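Local coordinates for GDSL-like Lipase (PDB 3P94), which probably acts as a serine hydrolase of the GDSL-like (SGNH) lipase family, cleaving ester bonds such as those of lysophospholipids, at residues Y158-Y161 and H162-M165; V140-L143 and N144-K148; K3-W6 and A7-R11; G83-I87 and A88-G92; S41-F44 and I45-F49. All coordinates share one frame; numbering follows the deposited sequence.

All five contacts are local, each within one continuous run of the chain around a flavodoxin-like parallel sheet. Contact 4 is buried. Contacts 1, 2 and 5 are partly buried, and contact 3 lies at the surface, about 31 Å from contact 1 between centres. Contact 2, on helix 137-153, joins two others: V140 CG1 meets H162 of contact 1, while V140 CG2 reaches I84 and I87 of contact 4. Chemistry follows place. An aspartate caps a helix in contact 1, another bonds two loop amides in contact 3, Schellman motifs end helices in contacts 4 and 5, and contact 2 combines mid-helix bonds with an amide over an indole. Contact 5 adds aromatic rings at the far edge strand.

Contact 1 (Y158-Y161 and H162-M165)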
loop_
_atom_site.group_PDB
_atom_site.type_symbol
_atom_site.label_atom_id
_atom_site.label_comp_id
_atom_site.label_asym_id
_atom_site.label_seq_id
_atom_site.Cartn_x
_atom_site.Cartn_y
_atom_site.Cartn_z
ATOM N N TYR A 158 10.323 4.774 6.115
ATOM C CA TYR A 158 9.289 5.498 5.370
ATOM C C TYR A 158 9.749 5.646 3.915
ATOM O O TYR A 158 10.855 6.123 3.663
ATOM C CB TYR A 158 8.986 6.865 6.014
ATOM C CG TYR A 158 7.919 7.677 5.300
ATOM C CD1 TYR A 158 6.567 7.367 5.440
ATOM C CD2 TYR A 158 8.259 8.793 4.533
ATOM C CE1 TYR A 158 5.582 8.124 4.802
ATOM C CE2 TYR A 158 7.284 9.566 3.905
ATOM C CZ TYR A 158 5.947 9.231 4.046
ATOM O OH TYR A 158 4.988 10.006 3.444
ATOM N N VAL A 159 8.924 5.184 2.972
ATOM C CA VAL A 159 9.211 5.224 1.537
ATOM C C VAL A 159 8.467 6.422 0.960
ATOM O O VAL A 159 7.231 6.403 0.879
ATOM C CB VAL A 159 8.827 3.878 0.852
ATOM C CG1 VAL A 159 8.977 3.948 -0.658
ATOM C CG2 VAL A 159 9.652 2.728 1.404
ATOM N N ASP A 160 9.213 7.469 0.574
ATOM C CA ASP A 160 8.599 8.687 0.067
ATOM C C ASP A 160 8.440 8.685 -1.466
ATOM O O ASP A 160 9.153 9.393 -2.203
ATOM C CB ASP A 160 9.363 9.929 0.544
ATOM C CG ASP A 160 8.614 11.247 0.388
ATOM O OD1 ASP A 160 7.453 11.225 -0.082
ATOM O OD2 ASP A 160 9.173 12.288 0.762
ATOM N N TYR A 161 7.420 7.955 -1.931
ATOM C CA TYR A 161 7.049 7.972 -3.345
ATOM C C TYR A 161 6.517 9.344 -3.744
ATOM O O TYR A 161 6.780 9.813 -4.850
ATOM C CB TYR A 161 5.921 6.962 -3.622
ATOM C CG TYR A 161 6.217 5.492 -3.444
ATOM C CD1 TYR A 161 7.405 4.940 -3.910
ATOM C CD2 TYR A 161 5.239 4.623 -2.969
ATOM C CE1 TYR A 161 7.641 3.568 -3.835
ATOM C CE2 TYR A 161 5.460 3.252 -2.898
ATOM C CZ TYR A 161 6.661 2.728 -3.335
ATOM O OH TYR A 161 6.872 1.378 -3.259
ATOM N N HIS A 162 5.698 9.942 -2.851
ATOM C CA HIS A 162 4.957 11.194 -3.045
ATOM C C HIS A 162 5.850 12.362 -3.491
ATOM O O HIS A 162 5.535 12.984 -4.507
ATOM C CB HIS A 162 4.178 11.565 -1.758
ATOM C CG HIS A 162 3.163 12.654 -1.965
ATOM N ND1 HIS A 162 3.539 13.983 -2.072
ATOM C CD2 HIS A 162 1.815 12.572 -2.085
ATOM C CE1 HIS A 162 2.415 14.663 -2.262
ATOM N NE2 HIS A 162 1.352 13.863 -2.269
ATOM N N SER A 163 6.955 12.656 -2.768
ATOM C CA SER A 163 7.844 13.762 -3.142
ATOM C C SER A 163 8.513 13.543 -4.509
ATOM O O SER A 163 8.748 14.512 -5.243
ATOM C CB SER A 163 8.909 13.986 -2.076
ATOM O OG SER A 163 8.299 14.315 -0.839
ATOM N N ALA A 164 8.798 12.276 -4.851
ATOM C CA ALA A 164 9.441 11.899 -6.111
ATOM C C ALA A 164 8.495 11.953 -7.319
ATOM O O ALA A 164 8.970 12.013 -8.455
ATOM C CB ALA A 164 10.010 10.497 -5.992
HETATM N N MSE A 165 7.173 11.894 -7.093
HETATM C CA MSE A 165 6.222 11.813 -8.208
HETATM C C MSE A 165 5.242 12.993 -8.341
HETATM O O MSE A 165 4.611 13.118 -9.395
HETATM C CB MSE A 165 5.394 10.518 -8.065
HETATM C CG MSE A 165 6.241 9.253 -8.097
HETATM SE SE MSE A 165 5.225 7.693 -7.544
HETATM C CE MSE A 165 4.380 7.301 -9.256
#
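D160 takes hold of S163 with both oxygens of its carboxylate, acting as N-cap of the short helix 161-165 just after strand 157-159, an outermost strand of the parallel sheet. The backbone N-H of S163 points almost straight at OD1 (S163 N to D160 OD1 3.1 Å, 170°), yet the donor stands well above the carboxylate plane. The hydroxyl goes to the other oxygen: S163 OG donates to D160 OD2 at 2.7 Å, on the syn side and somewhat out of plane. Two bonds to one residue fix the rotation of the carboxylate. They are possible because S163 OG lies beside its own backbone N (chi1 -61°), which brings both donors to the same group. A negative charge at this helix start would probably be favoured by the helix dipole.

On another side of the turn, Y161 CB touches the selenium of selenomethionine M165 (CB to SE 4.0 Å), and M165 CG lies 3.3 Å from Y161 O.

Further out, S121 OG ties into the junction, hydrogen bonding to H162 N and more weakly to V159 O. H162 packs on V140 and N144 of helix 137-153, whereas Y161 leans on M191 and V195 of helix 185-202. The tyrosine ring is also covered from within its own segment: V159 CG1 sits 3.5 Å above the plane of the Y161 ring, displaced toward its rim.

Contact 2 (V140-L143 and N144-K148); sequences VIQL and NKWIK
Q142 lays its side chain over one face of the W146 indole, one helical turn further on. From CB the chain runs out with CG opposite the backbone N (chi1 178°) and then bends at chi2 (63°), which folds it back over the ring. Q142 CG makes a CH-pi contact, 3.9 Å from the centroid of the W146 six-membered ring and close to its normal. Q142 CD follows at 3.7 Å from W146 CZ2. At the tip, Q142 NE2 rides 3.1 Å above the W146 ring plane, offset toward the rim, with amide and indole 23° from coplanar. Its 3.2 Å approach to W146 NE1 brings two donors together and is not a hydrogen bond.

On the buried side, L143 CG meets I147 CD1 at 3.8 Å. V140 and N144 run side by side, V140 CG1 lying 3.7 Å from N144 ND2, while N144 OD1 accepts from V122 N. Backbone bonds such as I147 N to L143 O (2.9 Å) confirm regular helix.

Helix 137-153 is the crossover between parallel strands 116-120 and 157-159. Q142 and W146 face L96 of helix 96-112, L143 packs on V99 there, and I147 rests on Y158 of the strand that follows.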
loop_
_atom_site.group_PDB
_atom_site.type_symbol
_atom_site.label_atom_id
_atom_site.label_comp_id
_atom_site.label_asym_id
_atom_site.label_seq_id
_atom_site.Cartn_x
_atom_site.Cartn_y
_atom_site.Cartn_z
ATOM N N VAL A 140 -4.230 13.451 1.249
ATOM C CA VAL A 140 -3.068 12.572 1.031
ATOM C C VAL A 140 -1.855 13.142 1.803
ATOM O O VAL A 140 -1.179 12.395 2.505
ATOM C CB VAL A 140 -2.758 12.416 -0.480
ATOM C CG1 VAL A 140 -1.386 11.775 -0.710
ATOM C CG2 VAL A 140 -3.854 11.607 -1.175
ATOM N N ILE A 141 -1.618 14.468 1.695
ATOM C CA ILE A 141 -0.500 15.135 2.364
ATOM C C ILE A 141 -0.661 15.031 3.892
ATOM O O ILE A 141 0.323 14.727 4.558
ATOM C CB ILE A 141 -0.328 16.607 1.859
ATOM C CG1 ILE A 141 0.292 16.603 0.437
ATOM C CG2 ILE A 141 0.523 17.466 2.817
ATOM C CD1 ILE A 141 -0.048 17.795 -0.392
ATOM N N GLN A 142 -1.888 15.244 4.431
ATOM C CA GLN A 142 -2.126 15.160 5.878
ATOM C C GLN A 142 -1.870 13.736 6.400
ATOM O O GLN A 142 -1.163 13.565 7.401
ATOM C CB GLN A 142 -3.545 15.629 6.258
ATOM C CG GLN A 142 -3.856 15.518 7.768
ATOM C CD GLN A 142 -2.964 16.396 8.613
ATOM O OE1 GLN A 142 -3.225 17.574 8.788
ATOM N NE2 GLN A 142 -1.879 15.850 9.142
ATOM N N LEU A 143 -2.428 12.730 5.712
ATOM C CA LEU A 143 -2.243 11.325 6.084
ATOM C C LEU A 143 -0.759 10.961 6.054
ATOM O O LEU A 143 -0.297 10.320 6.993
ATOM C CB LEU A 143 -3.061 10.393 5.166
ATOM C CG LEU A 143 -2.979 8.865 5.447
ATOM C CD1 LEU A 143 -3.320 8.512 6.924
ATOM C CD2 LEU A 143 -3.915 8.116 4.533
ATOM N N ASN A 144 -0.015 11.398 5.010
ATOM C CA ASN A 144 1.418 11.114 4.878
ATOM C C ASN A 144 2.234 11.738 6.000
ATOM O O ASN A 144 3.216 11.139 6.422
ATOM C CB ASN A 144 1.953 11.566 3.525
ATOM C CG ASN A 144 1.576 10.641 2.395
ATOM O OD1 ASN A 144 1.122 9.514 2.620
ATOM N ND2 ASN A 144 1.780 11.083 1.155
ATOM N N LYS A 145 1.807 12.917 6.506
ATOM C CA LYS A 145 2.468 13.600 7.613
ATOM C C LYS A 145 2.393 12.725 8.859
ATOM O O LYS A 145 3.399 12.556 9.551
ATOM C CB LYS A 145 1.822 14.978 7.856
ATOM C CG LYS A 145 2.702 15.929 8.621
ATOM C CD LYS A 145 1.933 17.163 9.065
ATOM C CE LYS A 145 2.753 17.985 10.037
ATOM N NZ LYS A 145 1.933 19.030 10.701
ATOM N N TRP A 146 1.203 12.146 9.118
ATOM C CA TRP A 146 0.953 11.253 10.256
ATOM C C TRP A 146 1.731 9.947 10.122
ATOM O O TRP A 146 2.342 9.509 11.104
ATOM C CB TRP A 146 -0.541 10.960 10.402
ATOM C CG TRP A 146 -1.358 12.142 10.835
ATOM C CD1 TRP A 146 -0.933 13.227 11.553
ATOM C CD2 TRP A 146 -2.754 12.341 10.594
ATOM N NE1 TRP A 146 -1.979 14.079 11.785
ATOM C CE2 TRP A 146 -3.113 13.564 11.197
ATOM C CE3 TRP A 146 -3.741 11.599 9.928
ATOM C CZ2 TRP A 146 -4.418 14.061 11.157
ATOM C CZ3 TRP A 146 -5.033 12.090 9.893
ATOM C CH2 TRP A 146 -5.366 13.293 10.524
ATOM N N ILE A 147 1.713 9.336 8.915
ATOM C CA ILE A 147 2.438 8.087 8.636
ATOM C C ILE A 147 3.937 8.296 8.879
ATOM O O ILE A 147 4.551 7.493 9.585
ATOM C CB ILE A 147 2.176 7.565 7.199
ATOM C CG1 ILE A 147 0.690 7.189 6.985
ATOM C CG2 ILE A 147 3.099 6.358 6.870
ATOM C CD1 ILE A 147 0.315 6.965 5.454
ATOM N N LYS A 148 4.514 9.367 8.289
ATOM C CA LYS A 148 5.943 9.679 8.426
ATOM C C LYS A 148 6.346 9.914 9.889
ATOM O O LYS A 148 7.377 9.395 10.321
ATOM C CB LYS A 148 6.333 10.891 7.570
ATOM C CG LYS A 148 7.857 11.023 7.432
ATOM C CD LYS A 148 8.273 12.298 6.708
ATOM C CE LYS A 148 9.759 12.301 6.419
ATOM N NZ LYS A 148 10.583 12.216 7.665
#

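Contact 3 (K3-W6 and A7-R11); sequences KGDW and AQFGR
D5 reaches with its carboxylate to the backbone of F9 and G10, and this is the tight part of the contact. G10 N donates to the syn lone pair of D5 OD2 at 2.8 Å (161°). F9 N meets D5 OD1 at 3.1 Å, also on the syn side but tilted from the carboxylate plane. With CG opposite its own backbone N (chi1 179°), the side chain extends across the turn to both amides. A type I turn from D5 to Q8 is closed by Q8 N to D5 O, 3.1 Å, and a second one runs from Q8 to R11.

The apolar side is slighter: W6 CE3 touches A7 CB at 3.7 Å. The indole is held from outside, by N91 through NE1 and by E61 and V64 of helix 59-71. D5 and G10 face solvent, whereas A7 is buried against V64.

One aspartate therefore serves two successive N-H groups, so within this run, which lacks regular helix, the turn is probably held mainly by polar bonds, while W6, A7 and F9 pack on helix 59-71.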
loop_
_atom_site.group_PDB
_atom_site.type_symbol
_atom_site.label_atom_id
_atom_site.label_comp_id
_atom_site.label_asym_id
_atom_site.label_seq_id
_atom_site.Cartn_x
_atom_site.Cartn_y
_atom_site.Cartn_z
ATOM N N LYS A 3 -22.960 -9.170 0.941
ATOM C CA LYS A 3 -23.432 -10.525 0.686
ATOM C C LYS A 3 -22.243 -11.464 0.536
ATOM O O LYS A 3 -22.302 -12.600 0.990
ATOM C CB LYS A 3 -24.351 -10.625 -0.563
ATOM C CG LYS A 3 -25.418 -9.547 -0.778
ATOM C CD LYS A 3 -26.483 -9.436 0.305
ATOM C CE LYS A 3 -27.779 -8.863 -0.230
ATOM N NZ LYS A 3 -27.588 -7.600 -1.026
ATOM N N GLY A 4 -21.198 -10.991 -0.131
ATOM C CA GLY A 4 -20.022 -11.788 -0.438
ATOM C C GLY A 4 -18.900 -11.721 0.572
ATOM O O GLY A 4 -19.118 -11.478 1.756
ATOM N N ASP A 5 -17.687 -11.965 0.082
ATOM C CA ASP A 5 -16.440 -11.994 0.841
ATOM C C ASP A 5 -15.884 -10.552 0.945
ATOM O O ASP A 5 -15.104 -10.118 0.099
ATOM C CB ASP A 5 -15.483 -12.966 0.117
ATOM C CG ASP A 5 -14.103 -13.148 0.700
ATOM O OD1 ASP A 5 -13.844 -12.615 1.811
ATOM O OD2 ASP A 5 -13.269 -13.801 0.042
ATOM N N TRP A 6 -16.334 -9.804 1.967
ATOM C CA TRP A 6 -16.003 -8.392 2.181
ATOM C C TRP A 6 -14.487 -8.109 2.184
ATOM O O TRP A 6 -14.036 -7.210 1.476
ATOM C CB TRP A 6 -16.666 -7.861 3.472
ATOM C CG TRP A 6 -16.277 -6.460 3.826
ATOM C CD1 TRP A 6 -16.799 -5.301 3.328
ATOM C CD2 TRP A 6 -15.226 -6.078 4.720
ATOM N NE1 TRP A 6 -16.119 -4.216 3.840
ATOM C CE2 TRP A 6 -15.151 -4.667 4.703
ATOM C CE3 TRP A 6 -14.327 -6.800 5.522
ATOM C CZ2 TRP A 6 -14.241 -3.961 5.496
ATOM C CZ3 TRP A 6 -13.417 -6.102 6.301
ATOM C CH2 TRP A 6 -13.372 -4.699 6.276
ATOM N N ALA A 7 -13.708 -8.875 2.955
ATOM C CA ALA A 7 -12.263 -8.667 3.075
ATOM C C ALA A 7 -11.482 -9.297 1.909
ATOM O O ALA A 7 -10.275 -9.091 1.796
ATOM C CB ALA A 7 -11.790 -9.257 4.389
ATOM N N GLN A 8 -12.188 -10.043 1.042
ATOM C CA GLN A 8 -11.649 -10.743 -0.145
ATOM C C GLN A 8 -10.518 -11.718 0.258
ATOM O O GLN A 8 -9.430 -11.705 -0.318
ATOM C CB GLN A 8 -11.196 -9.755 -1.228
ATOM C CG GLN A 8 -12.382 -9.044 -1.852
ATOM C CD GLN A 8 -11.973 -7.843 -2.655
ATOM O OE1 GLN A 8 -11.758 -6.738 -2.131
ATOM N NE2 GLN A 8 -11.952 -8.011 -3.962
ATOM N N PHE A 9 -10.808 -12.578 1.251
ATOM C CA PHE A 9 -9.888 -13.631 1.716
ATOM C C PHE A 9 -9.681 -14.676 0.602
ATOM O O PHE A 9 -8.624 -15.305 0.527
ATOM C CB PHE A 9 -10.462 -14.326 2.965
ATOM C CG PHE A 9 -10.324 -13.602 4.284
ATOM C CD1 PHE A 9 -9.112 -13.577 4.952
ATOM C CD2 PHE A 9 -11.431 -13.035 4.908
ATOM C CE1 PHE A 9 -9.000 -12.979 6.212
ATOM C CE2 PHE A 9 -11.317 -12.424 6.165
ATOM C CZ PHE A 9 -10.103 -12.395 6.805
ATOM N N GLY A 10 -10.705 -14.835 -0.239
ATOM C CA GLY A 10 -10.722 -15.756 -1.371
ATOM C C GLY A 10 -9.775 -15.407 -2.503
ATOM O O GLY A 10 -9.416 -16.284 -3.284
ATOM N N ARG A 11 -9.346 -14.134 -2.606
ATOM C CA ARG A 11 -8.436 -13.710 -3.673
ATOM C C ARG A 11 -7.077 -14.441 -3.600
ATOM O O ARG A 11 -6.605 -14.941 -4.633
ATOM C CB ARG A 11 -8.234 -12.186 -3.656
ATOM C CG ARG A 11 -7.129 -11.651 -4.608
ATOM C CD ARG A 11 -7.503 -11.649 -6.094
ATOM N NE ARG A 11 -6.358 -11.271 -6.922
ATOM C CZ ARG A 11 -6.031 -10.017 -7.222
ATOM N NH1 ARG A 11 -6.785 -9.008 -6.801
ATOM N NH2 ARG A 11 -4.964 -9.764 -7.965
#

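Contact 4 (G83-I87 and A88-G92); sequences GINDI and AHNNG
N85 and N90 meet through backbone and side chain where helix 84-87 ends. Among the backbone bonds, N90 N donates to N85 O at 2.9 Å and almost perfectly straight (176°), and H89 N adds a weak bond to D86 O. With the positive phi of H89, the helix end is a Schellman motif. One residue earlier, A88 N still makes the helical bond to I84 O (3.0 Å). G83 stands at the N-cap, so the whole helix is barely more than one turn.

A side-chain bond reinforces the end: H89 ND1 donates to D86 O at 3.1 Å (160°), with the oxygen in the imidazole plane and the donor nearly along the C=O axis. D86 O thus receives both the amide and the ring N-H of H89, which fixes the ring's rotation.

Packing between amides comes next. The planes of N85 and N90 are only 16° apart, and N90 ND2 lies 3.5 Å from N85 CB. Their polar ends are bound by others: N85 ND2 by Q57 O, N90 OD1 by R131 and N90 ND2 by G56 O.

The run G83-I84-N85-D86 fits the GxND block of SGNH hydrolases, whose asparagine in relatives lines the oxyanion hole. N85 touches the residues of a probable Ser-His-Asp triad, consistent with that place.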
loop_
_atom_site.group_PDB
_atom_site.type_symbol
_atom_site.label_atom_id
_atom_site.label_comp_id
_atom_site.label_asym_id
_atom_site.label_seq_id
_atom_site.Cartn_x
_atom_site.Cartn_y
_atom_site.Cartn_z
ATOM N N GLY A 83 -4.507 3.589 1.914
ATOM C CA GLY A 83 -5.187 4.792 2.376
ATOM C C GLY A 83 -5.912 5.595 1.316
ATOM O O GLY A 83 -6.858 6.313 1.655
ATOM N N ILE A 84 -5.482 5.507 0.035
ATOM C CA ILE A 84 -6.120 6.296 -1.023
ATOM C C ILE A 84 -7.601 5.907 -1.214
ATOM O O ILE A 84 -8.428 6.795 -1.430
ATOM C CB ILE A 84 -5.336 6.298 -2.374
ATOM C CG1 ILE A 84 -5.789 7.458 -3.281
ATOM C CG2 ILE A 84 -5.455 4.971 -3.139
ATOM C CD1 ILE A 84 -5.573 8.863 -2.746
ATOM N N ASN A 85 -7.943 4.610 -1.114
ATOM C CA ASN A 85 -9.344 4.207 -1.309
ATOM C C ASN A 85 -10.206 4.598 -0.095
ATOM O O ASN A 85 -11.402 4.802 -0.256
ATOM C CB ASN A 85 -9.464 2.739 -1.653
ATOM C CG ASN A 85 -8.852 2.441 -3.005
ATOM O OD1 ASN A 85 -9.055 3.149 -4.000
ATOM N ND2 ASN A 85 -8.071 1.406 -3.069
ATOM N N ASP A 86 -9.583 4.788 1.084
ATOM C CA ASP A 86 -10.278 5.311 2.272
ATOM C C ASP A 86 -10.640 6.781 2.035
ATOM O O ASP A 86 -11.726 7.216 2.412
ATOM C CB ASP A 86 -9.385 5.221 3.514
ATOM C CG ASP A 86 -8.984 3.834 3.936
ATOM O OD1 ASP A 86 -8.145 3.220 3.233
ATOM O OD2 ASP A 86 -9.490 3.364 4.985
ATOM N N ILE A 87 -9.716 7.540 1.402
ATOM C CA ILE A 87 -9.911 8.964 1.057
ATOM C C ILE A 87 -11.030 9.058 -0.008
ATOM O O ILE A 87 -11.846 9.980 0.036
ATOM C CB ILE A 87 -8.560 9.638 0.621
ATOM C CG1 ILE A 87 -7.570 9.674 1.820
ATOM C CG2 ILE A 87 -8.779 11.072 0.066
ATOM C CD1 ILE A 87 -6.104 10.084 1.503
ATOM N N ALA A 88 -11.116 8.055 -0.895
ATOM C CA ALA A 88 -12.170 7.992 -1.921
ATOM C C ALA A 88 -13.508 7.442 -1.355
ATOM O O ALA A 88 -14.510 7.413 -2.083
ATOM C CB ALA A 88 -11.701 7.139 -3.085
ATOM N N HIS A 89 -13.519 7.018 -0.068
ATOM C CA HIS A 89 -14.667 6.438 0.650
ATOM C C HIS A 89 -15.184 5.154 -0.026
ATOM O O HIS A 89 -16.403 4.945 -0.092
ATOM C CB HIS A 89 -15.827 7.440 0.807
ATOM C CG HIS A 89 -15.552 8.647 1.644
ATOM N ND1 HIS A 89 -14.410 8.778 2.431
ATOM C CD2 HIS A 89 -16.301 9.754 1.777
ATOM C CE1 HIS A 89 -14.507 9.968 2.996
ATOM N NE2 HIS A 89 -15.615 10.591 2.616
ATOM N N ASN A 90 -14.270 4.283 -0.500
ATOM C CA ASN A 90 -14.663 3.021 -1.150
ATOM C C ASN A 90 -15.458 2.110 -0.207
ATOM O O ASN A 90 -16.335 1.382 -0.667
ATOM C CB ASN A 90 -13.445 2.266 -1.682
ATOM C CG ASN A 90 -12.954 2.758 -3.016
ATOM O OD1 ASN A 90 -13.243 3.873 -3.443
ATOM N ND2 ASN A 90 -12.173 1.940 -3.688
ATOM N N ASN A 91 -15.139 2.141 1.099
ATOM C CA ASN A 91 -15.844 1.338 2.097
ATOM C C ASN A 91 -16.734 2.254 2.962
ATOM O O ASN A 91 -17.011 1.959 4.131
ATOM C CB ASN A 91 -14.859 0.516 2.960
ATOM C CG ASN A 91 -15.560 -0.532 3.796
ATOM O OD1 ASN A 91 -16.374 -1.304 3.300
ATOM N ND2 ASN A 91 -15.345 -0.510 5.098
ATOM N N GLY A 92 -17.198 3.346 2.354
ATOM C CA GLY A 92 -18.041 4.328 3.022
ATOM C C GLY A 92 -17.226 5.430 3.664
ATOM O O GLY A 92 -15.998 5.422 3.571
#

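Contact 5 (S41-F44 and I45-F49)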
loop_
_atom_site.group_PDB
_atom_site.type_symbol
_atom_site.label_atom_id
_atom_site.label_comp_id
_atom_site.label_asym_id
_atom_site.label_seq_id
_atom_site.Cartn_x
_atom_site.Cartn_y
_atom_site.Cartn_z
ATOM N N SER A 41 5.435 -7.775 -14.995
ATOM C CA SER A 41 5.118 -9.155 -14.595
ATOM C C SER A 41 6.207 -9.887 -13.790
ATOM O O SER A 41 5.859 -10.808 -13.056
ATOM C CB SER A 41 4.738 -9.995 -15.807
ATOM O OG SER A 41 5.832 -10.185 -16.687
ATOM N N THR A 42 7.491 -9.474 -13.880
ATOM C CA THR A 42 8.546 -10.167 -13.136
ATOM C C THR A 42 9.087 -9.364 -11.923
ATOM O O THR A 42 9.996 -9.867 -11.266
ATOM C CB THR A 42 9.705 -10.577 -14.055
ATOM O OG1 THR A 42 10.363 -9.413 -14.556
ATOM C CG2 THR A 42 9.269 -11.495 -15.191
ATOM N N PHE A 43 8.523 -8.166 -11.605
ATOM C CA PHE A 43 9.000 -7.328 -10.484
ATOM C C PHE A 43 9.060 -8.089 -9.152
ATOM O O PHE A 43 10.062 -8.008 -8.435
ATOM C CB PHE A 43 8.166 -6.039 -10.299
ATOM C CG PHE A 43 8.487 -5.295 -9.022
ATOM C CD1 PHE A 43 9.749 -4.750 -8.812
ATOM C CD2 PHE A 43 7.548 -5.199 -7.999
ATOM C CE1 PHE A 43 10.057 -4.099 -7.612
ATOM C CE2 PHE A 43 7.859 -4.553 -6.796
ATOM C CZ PHE A 43 9.108 -4.010 -6.611
ATOM N N PHE A 44 7.973 -8.761 -8.796
ATOM C CA PHE A 44 7.921 -9.463 -7.519
ATOM C C PHE A 44 8.780 -10.728 -7.553
ATOM O O PHE A 44 9.557 -10.939 -6.633
ATOM C CB PHE A 44 6.472 -9.782 -7.128
ATOM C CG PHE A 44 5.620 -8.542 -7.000
ATOM C CD1 PHE A 44 5.674 -7.756 -5.853
ATOM C CD2 PHE A 44 4.790 -8.135 -8.044
ATOM C CE1 PHE A 44 4.890 -6.601 -5.736
ATOM C CE2 PHE A 44 4.024 -6.962 -7.933
ATOM C CZ PHE A 44 4.080 -6.208 -6.778
ATOM N N ILE A 45 8.660 -11.542 -8.615
ATOM C CA ILE A 45 9.375 -12.812 -8.755
ATOM C C ILE A 45 10.909 -12.616 -8.762
ATOM O O ILE A 45 11.589 -13.366 -8.071
ATOM C CB ILE A 45 8.858 -13.576 -10.018
ATOM C CG1 ILE A 45 7.495 -14.260 -9.767
ATOM C CG2 ILE A 45 9.869 -14.528 -10.587
ATOM C CD1 ILE A 45 6.531 -14.256 -11.045
ATOM N N ARG A 46 11.453 -11.628 -9.510
ATOM C CA ARG A 46 12.919 -11.432 -9.588
ATOM C C ARG A 46 13.538 -10.946 -8.268
ATOM O O ARG A 46 14.733 -11.123 -8.047
ATOM C CB ARG A 46 13.314 -10.494 -10.739
ATOM C CG ARG A 46 12.918 -9.015 -10.581
ATOM C CD ARG A 46 13.131 -8.290 -11.899
ATOM N NE ARG A 46 12.827 -6.862 -11.799
ATOM C CZ ARG A 46 11.850 -6.255 -12.462
ATOM N NH1 ARG A 46 11.068 -6.945 -13.286
ATOM N NH2 ARG A 46 11.648 -4.955 -12.310
ATOM N N ASN A 47 12.719 -10.380 -7.376
ATOM C CA ASN A 47 13.194 -9.895 -6.088
ATOM C C ASN A 47 12.761 -10.790 -4.921
ATOM O O ASN A 47 13.107 -10.499 -3.771
ATOM C CB ASN A 47 12.667 -8.495 -5.879
ATOM C CG ASN A 47 13.327 -7.467 -6.738
ATOM O OD1 ASN A 47 14.514 -7.181 -6.586
ATOM N ND2 ASN A 47 12.563 -6.866 -7.639
ATOM N N ASN A 48 12.011 -11.871 -5.211
ATOM C CA ASN A 48 11.445 -12.795 -4.230
ATOM C C ASN A 48 10.505 -12.019 -3.288
ATOM O O ASN A 48 10.602 -12.113 -2.070
ATOM C CB ASN A 48 12.535 -13.591 -3.465
ATOM C CG ASN A 48 12.008 -14.706 -2.579
ATOM O OD1 ASN A 48 10.940 -15.293 -2.822
ATOM N ND2 ASN A 48 12.745 -15.006 -1.510
ATOM N N PHE A 49 9.612 -11.217 -3.877
ATOM C CA PHE A 49 8.584 -10.471 -3.153
ATOM C C PHE A 49 7.240 -11.162 -3.353
ATOM O O PHE A 49 7.014 -11.767 -4.405
ATOM C CB PHE A 49 8.506 -8.997 -3.616
ATOM C CG PHE A 49 9.735 -8.129 -3.438
ATOM C CD1 PHE A 49 10.683 -8.422 -2.460
ATOM C CD2 PHE A 49 9.914 -6.985 -4.208
ATOM C CE1 PHE A 49 11.803 -7.603 -2.280
ATOM C CE2 PHE A 49 11.030 -6.159 -4.019
ATOM C CZ PHE A 49 11.969 -6.478 -3.062
HETATM O O HOH W 1 6.385 -10.848 -10.355
#
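F44 O is gripped by two amides that come from opposite faces of its carbonyl plane: F49 N at 2.8 Å and nearly straight (175°), and N47 N at 3.3 Å. The first, together with N48 N to I45 O and the positive phi of N48, belongs to a Schellman motif that closes helix 43-47 before strand 49-53.

R46 doubles back along the start of the helix. Its CG takes the crowded position between backbone N and carbonyl carbon (chi1 69°), and from there the extended chain brings R46 NH1 to T42 OG1 at 2.9 Å, in the guanidinium plane. F43 CA covers one guanidinium face, while NH2 approaches the F43 ring at its edge and forms salt bridges with E192 and D40. N47 ND2 donates to F43 O at 2.9 Å, close to both the carbonyl and amide planes. A water links S41 O to I45 N.

Among the rings, F49 turns its edge to the face of F43 in an offset T-shaped pair (centroids 5.7 Å apart, planes at 68°). Within the same segment, N47 CB sits 3.3 Å above the centre of the F49 ring.

Polar side chains thus supply bonds to a weakly bonded helix, while its phenylalanines carry the buried side toward F27 and L196.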